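Local coordinates for nucleoside phosphorylase, putative (Trypanosoma brucei, PDB 3BJE), which catalyses, as a homodimeric uridine phosphorylase, the phosphate-dependent cleavage of uridine into uracil and ribose 1-phosphate, at residues Arg193-Arg196 with Glu197-Leu201; Glu112-Met115 with Glu116-Gln119. All blocks are in the same frame, centred on the assembly; numbering follows the deposited sequence.

Overall arrangement
Followed from the N terminus, the chain first reaches contact 2, where helix 97-112 gives way to the short strand 113-114; the turn at Met115-Gly118 then sends it back antiparallel as strand 119-120. Contact 1 comes later, in the C-terminal part of helix 186-198 and the turn that leads toward strand 207-210. Each contact closes a loop only a few residues long within one continuous run, and the two are in series, neither nested nor crossed. The centres of contact 1 and contact 2 lie about 44 Å apart, and the nearest atoms of contact 1 and contact 2 about 30 Å apart, so they do not touch. Contact 2 ties a helix exit to a hairpin; contact 1 joins a helix to its following turn.

Contact 1. Residues Arg193-Arg196 with Glu197-Leu201; sequences RIVR and EQTGL
Thr199 OG1 is held from two directions: its hydroxyl donates to Val195 O at 2.7 Å and accepts the backbone hydrogen of Leu201 N at 3.0 Å. The first torsion, chi1 79°, sets OG1 between the backbone N and the carbonyl carbon, from where it reaches back to the carbonyl oxygen four residues earlier. Both bonds together use the hydroxyl as donor and acceptor, fix its rotation and satisfy a buried polar group.

The backbone bonds before this point are helical in spacing. Glu197 N donates to Arg193 O and Gln198 N to Ile194 O, the latter at 2.9 Å. A water donates to both Arg196 O and Glu197 O and so bridges two successive carbonyls. Arg196 turns its NH1 to Ile204 O, further along the chain.

Between the exposed Arg193 and Glu197, the salt bridge from Arg193 NH1 to Glu197 OE1 measures 2.9 Å and spans one helical turn. The guanidinium and carboxylate planes stand 78° apart, so one nitrogen meets one oxygen and no flat two-pronged pairing is made. Arg193 CG also lies 3.5 Å from Glu197 OE2, and Glu190 takes the NH2 of the same guanidinium in a second salt bridge.

Ile194 is buried and touches Phe279, yet it runs side by side with the exposed Gln198, Ile194 CD1 lying 3.4 Å from Gln198 NE2. An apolar contact joins the buried Val195 and Leu201: Val195 CG1, anti to its own nitrogen (chi1 173°), meets Leu201 CD1 at 3.5 Å, while Phe279 of strand 279-281 touches Val195 and Tyr176 of the second subunit packs on Leu201. The Thr199 hydroxyl accepting from the nitrogen two residues on defines an ST turn in the stretch that leads out of helix 186-198.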
loop_
_atom_site.group_PDB
_atom_site.type_symbol
_atom_site.label_atom_id
_atom_site.label_comp_id
_atom_site.label_asym_id
_atom_site.label_seq_id
_atom_site.Cartn_x
_atom_site.Cartn_y
_atom_site.Cartn_z
ATOM N N ARG A 193 18.146 7.700 -16.649
ATOM C CA ARG A 193 18.189 8.316 -17.978
ATOM C C ARG A 193 17.540 7.393 -19.008
ATOM O O ARG A 193 16.714 7.834 -19.807
ATOM C CB ARG A 193 19.638 8.647 -18.404
ATOM C CG ARG A 193 19.747 9.286 -19.784
ATOM C CD ARG A 193 21.191 9.444 -20.216
ATOM N NE ARG A 193 21.803 8.196 -20.679
ATOM C CZ ARG A 193 21.755 7.742 -21.935
ATOM N NH1 ARG A 193 21.073 8.391 -22.874
ATOM N NH2 ARG A 193 22.372 6.607 -22.250
ATOM N N ILE A 194 17.925 6.124 -19.008
ATOM C CA ILE A 194 17.409 5.179 -19.983
ATOM C C ILE A 194 15.912 4.980 -19.795
ATOM O O ILE A 194 15.146 5.033 -20.750
ATOM C CB ILE A 194 18.175 3.829 -19.917
ATOM C CG1 ILE A 194 19.609 4.007 -20.412
ATOM C CG2 ILE A 194 17.481 2.741 -20.735
ATOM C CD1 ILE A 194 19.739 4.258 -21.918
ATOM N N VAL A 195 15.476 4.788 -18.559
ATOM C CA VAL A 195 14.048 4.593 -18.299
ATOM C C VAL A 195 13.228 5.831 -18.704
ATOM O O VAL A 195 12.158 5.705 -19.306
ATOM C CB VAL A 195 13.780 4.245 -16.803
ATOM C CG1 VAL A 195 12.275 4.214 -16.523
ATOM C CG2 VAL A 195 14.398 2.895 -16.456
ATOM N N ARG A 196 13.708 7.024 -18.370
ATOM C CA ARG A 196 13.008 8.255 -18.740
ATOM C C ARG A 196 12.969 8.503 -20.254
ATOM O O ARG A 196 12.000 9.086 -20.754
ATOM C CB ARG A 196 13.651 9.450 -18.035
ATOM C CG ARG A 196 13.441 9.445 -16.527
ATOM C CD ARG A 196 12.140 10.100 -16.152
ATOM N NE ARG A 196 12.181 11.517 -16.514
ATOM C CZ ARG A 196 11.164 12.359 -16.355
ATOM N NH1 ARG A 196 10.030 11.944 -15.811
ATOM N NH2 ARG A 196 11.296 13.633 -16.722
ATOM N N GLU A 197 14.007 8.092 -20.977
ATOM C CA GLU A 197 14.101 8.389 -22.408
ATOM C C GLU A 197 13.400 7.355 -23.266
ATOM O O GLU A 197 12.842 7.687 -24.312
ATOM C CB GLU A 197 15.569 8.539 -22.838
ATOM C CG GLU A 197 16.181 9.825 -22.284
ATOM C CD GLU A 197 17.656 10.036 -22.628
ATOM O OE1 GLU A 197 18.293 9.151 -23.240
ATOM O OE2 GLU A 197 18.180 11.113 -22.263
ATOM N N GLN A 198 13.388 6.117 -22.782
ATOM C CA GLN A 198 12.973 4.962 -23.571
ATOM C C GLN A 198 11.720 4.245 -23.066
ATOM O O GLN A 198 11.440 3.130 -23.514
ATOM C CB GLN A 198 14.121 3.961 -23.648
ATOM C CG GLN A 198 15.351 4.508 -24.371
ATOM C CD GLN A 198 16.487 3.518 -24.428
ATOM O OE1 GLN A 198 16.275 2.307 -24.309
ATOM N NE2 GLN A 198 17.710 4.027 -24.603
ATOM N N THR A 199 10.969 4.852 -22.147
ATOM C CA THR A 199 9.698 4.272 -21.744
ATOM C C THR A 199 8.684 5.359 -21.434
ATOM O O THR A 199 9.026 6.523 -21.274
ATOM C CB THR A 199 9.808 3.395 -20.466
ATOM O OG1 THR A 199 9.859 4.219 -19.294
ATOM C CG2 THR A 199 11.034 2.488 -20.482
ATOM N N GLY A 200 7.426 4.953 -21.301
ATOM C CA GLY A 200 6.361 5.859 -20.888
ATOM C C GLY A 200 6.506 6.415 -19.490
ATOM O O GLY A 200 5.761 7.323 -19.105
ATOM N N LEU A 201 7.461 5.883 -18.717
ATOM C CA LEU A 201 7.809 6.506 -17.428
ATOM C C LEU A 201 8.455 7.883 -17.629
ATOM O O LEU A 201 8.715 8.574 -16.658
ATOM C CB LEU A 201 8.701 5.599 -16.592
ATOM C CG LEU A 201 7.984 4.297 -16.184
ATOM C CD1 LEU A 201 8.983 3.241 -15.739
ATOM C CD2 LEU A 201 6.919 4.507 -15.073
HETATM O O HOH W 1 11.346 10.434 -23.454
#

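Contact 2. Residues Glu112-Met115 with Glu116-Gln119; sequences EYDM and ERGQ
Asp114 and Gln119 supply the backbone pairing, as an antiparallel hydrogen-bonded pair: Asp114 N donates to Gln119 O at 2.8 Å and Gln119 N returns a longer bond to Asp114 O at 3.3 Å. That same carbonyl oxygen also draws weak bonds from Gly118 N and Arg117 N, so three successive amides converge on Asp114 O.

Ionic contacts centre on the Asp114 carboxylate. With CG anti to the backbone N (chi1 -176°), it swings over the turn, where OD2 takes Arg117 NH1 at 2.9 Å through its syn lone pair. The donor end is imperfectly aligned, OD2 sitting 20° out of the guanidinium plane, and the two flat groups are inclined by 59°. OD1 has a different task: Arg117 N donates to it at 3.2 Å from above the carboxylate plane. Arg117 is therefore bound to one carboxylate by both backbone and side chain, and a longer salt bridge to Glu116 OE1 completes a three-residue network.

Gly118 and Gln119 together face Asp114 and form a G1 beta bulge at the end of the turn, in the hairpin made by strands 113-114 and 119-120. Gly118 occupies the first position of the bulge with a positive phi, which glycine adopts readily.

Water contacts lie around the same acid. Water 3 donates to Asp114 OD1 and to Glu116 OE1, bridging like charges whose oxygens are 4.6 Å apart and probably easing their repulsion; water 2 donates to Asp114 OD2 at 2.6 Å.

Van der Waals contacts come from Tyr113, whose ring end lies against the returning backbone. Its OH is 3.3 Å from Gly118 CA and its CE1 3.6 Å from Gln119 N, while Trp120 makes a T-shaped stack with the same ring.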
loop_
_atom_site.group_PDB
_atom_site.type_symbol
_atom_site.label_atom_id
_atom_site.label_comp_id
_atom_site.label_asym_id
_atom_site.label_seq_id
_atom_site.Cartn_x
_atom_site.Cartn_y
_atom_site.Cartn_z
ATOM N N GLU A 112 16.428 2.044 17.416
ATOM C CA GLU A 112 17.246 3.226 17.727
ATOM C C GLU A 112 16.605 4.253 18.665
ATOM O O GLU A 112 17.281 5.199 19.094
ATOM C CB GLU A 112 17.719 3.886 16.440
ATOM C CG GLU A 112 18.629 3.005 15.617
ATOM C CD GLU A 112 19.288 3.744 14.474
ATOM O OE1 GLU A 112 19.954 4.783 14.736
ATOM O OE2 GLU A 112 19.182 3.265 13.323
ATOM N N TYR A 113 15.326 4.084 19.012
ATOM C CA TYR A 113 14.739 4.912 20.064
ATOM C C TYR A 113 14.780 4.137 21.375
ATOM O O TYR A 113 14.156 3.078 21.507
ATOM C CB TYR A 113 13.310 5.367 19.737
ATOM C CG TYR A 113 12.786 6.354 20.758
ATOM C CD1 TYR A 113 13.298 7.640 20.829
ATOM C CD2 TYR A 113 11.813 5.985 21.686
ATOM C CE1 TYR A 113 12.837 8.542 21.767
ATOM C CE2 TYR A 113 11.345 6.890 22.639
ATOM C CZ TYR A 113 11.867 8.160 22.668
ATOM O OH TYR A 113 11.421 9.063 23.608
ATOM N N ASP A 114 15.564 4.649 22.319
ATOM C CA ASP A 114 15.673 4.049 23.637
ATOM C C ASP A 114 14.495 4.519 24.489
ATOM O O ASP A 114 14.488 5.648 24.996
ATOM C CB ASP A 114 17.021 4.425 24.259
ATOM C CG ASP A 114 17.255 3.765 25.588
ATOM O OD1 ASP A 114 16.287 3.268 26.196
ATOM O OD2 ASP A 114 18.420 3.762 26.029
ATOM N N MET A 115 13.484 3.656 24.596
ATOM C CA MET A 115 12.247 4.011 25.275
ATOM C C MET A 115 12.483 4.201 26.767
ATOM O O MET A 115 11.852 5.054 27.394
ATOM C CB MET A 115 11.170 2.950 25.023
ATOM C CG MET A 115 10.594 3.041 23.630
ATOM S SD MET A 115 9.586 1.619 23.180
ATOM C CE MET A 115 9.654 1.715 21.379
ATOM N N GLU A 116 13.402 3.408 27.317
ATOM C CA GLU A 116 13.745 3.447 28.745
ATOM C C GLU A 116 14.303 4.828 29.128
ATOM O O GLU A 116 14.016 5.347 30.206
ATOM C CB GLU A 116 14.776 2.345 29.033
ATOM C CG GLU A 116 14.808 1.814 30.448
ATOM C CD GLU A 116 16.043 0.949 30.723
ATOM O OE1 GLU A 116 16.628 0.402 29.751
ATOM O OE2 GLU A 116 16.423 0.817 31.911
ATOM N N ARG A 117 15.080 5.426 28.224
ATOM C CA ARG A 117 15.748 6.716 28.483
ATOM C C ARG A 117 15.099 7.906 27.773
ATOM O O ARG A 117 15.431 9.060 28.063
ATOM C CB ARG A 117 17.225 6.623 28.091
ATOM C CG ARG A 117 18.017 5.772 29.052
ATOM C CD ARG A 117 19.458 5.571 28.629
ATOM N NE ARG A 117 20.117 4.645 29.550
ATOM C CZ ARG A 117 19.924 3.324 29.566
ATOM N NH1 ARG A 117 19.118 2.727 28.683
ATOM N NH2 ARG A 117 20.566 2.586 30.466
ATOM N N GLY A 118 14.169 7.618 26.862
ATOM C CA GLY A 118 13.476 8.647 26.092
ATOM C C GLY A 118 14.388 9.450 25.181
ATOM O O GLY A 118 14.315 10.679 25.144
ATOM N N GLN A 119 15.261 8.763 24.457
ATOM C CA GLN A 119 16.197 9.420 23.548
ATOM C C GLN A 119 16.611 8.466 22.438
ATOM O O GLN A 119 16.602 7.250 22.626
ATOM C CB GLN A 119 17.439 9.893 24.314
ATOM C CG GLN A 119 18.142 8.789 25.114
ATOM C CD GLN A 119 19.205 9.311 26.090
ATOM O OE1 GLN A 119 19.087 10.407 26.668
ATOM N NE2 GLN A 119 20.245 8.506 26.296
HETATM O O HOH W 2 20.323 5.269 25.053
HETATM O O HOH W 3 16.942 0.779 27.107
#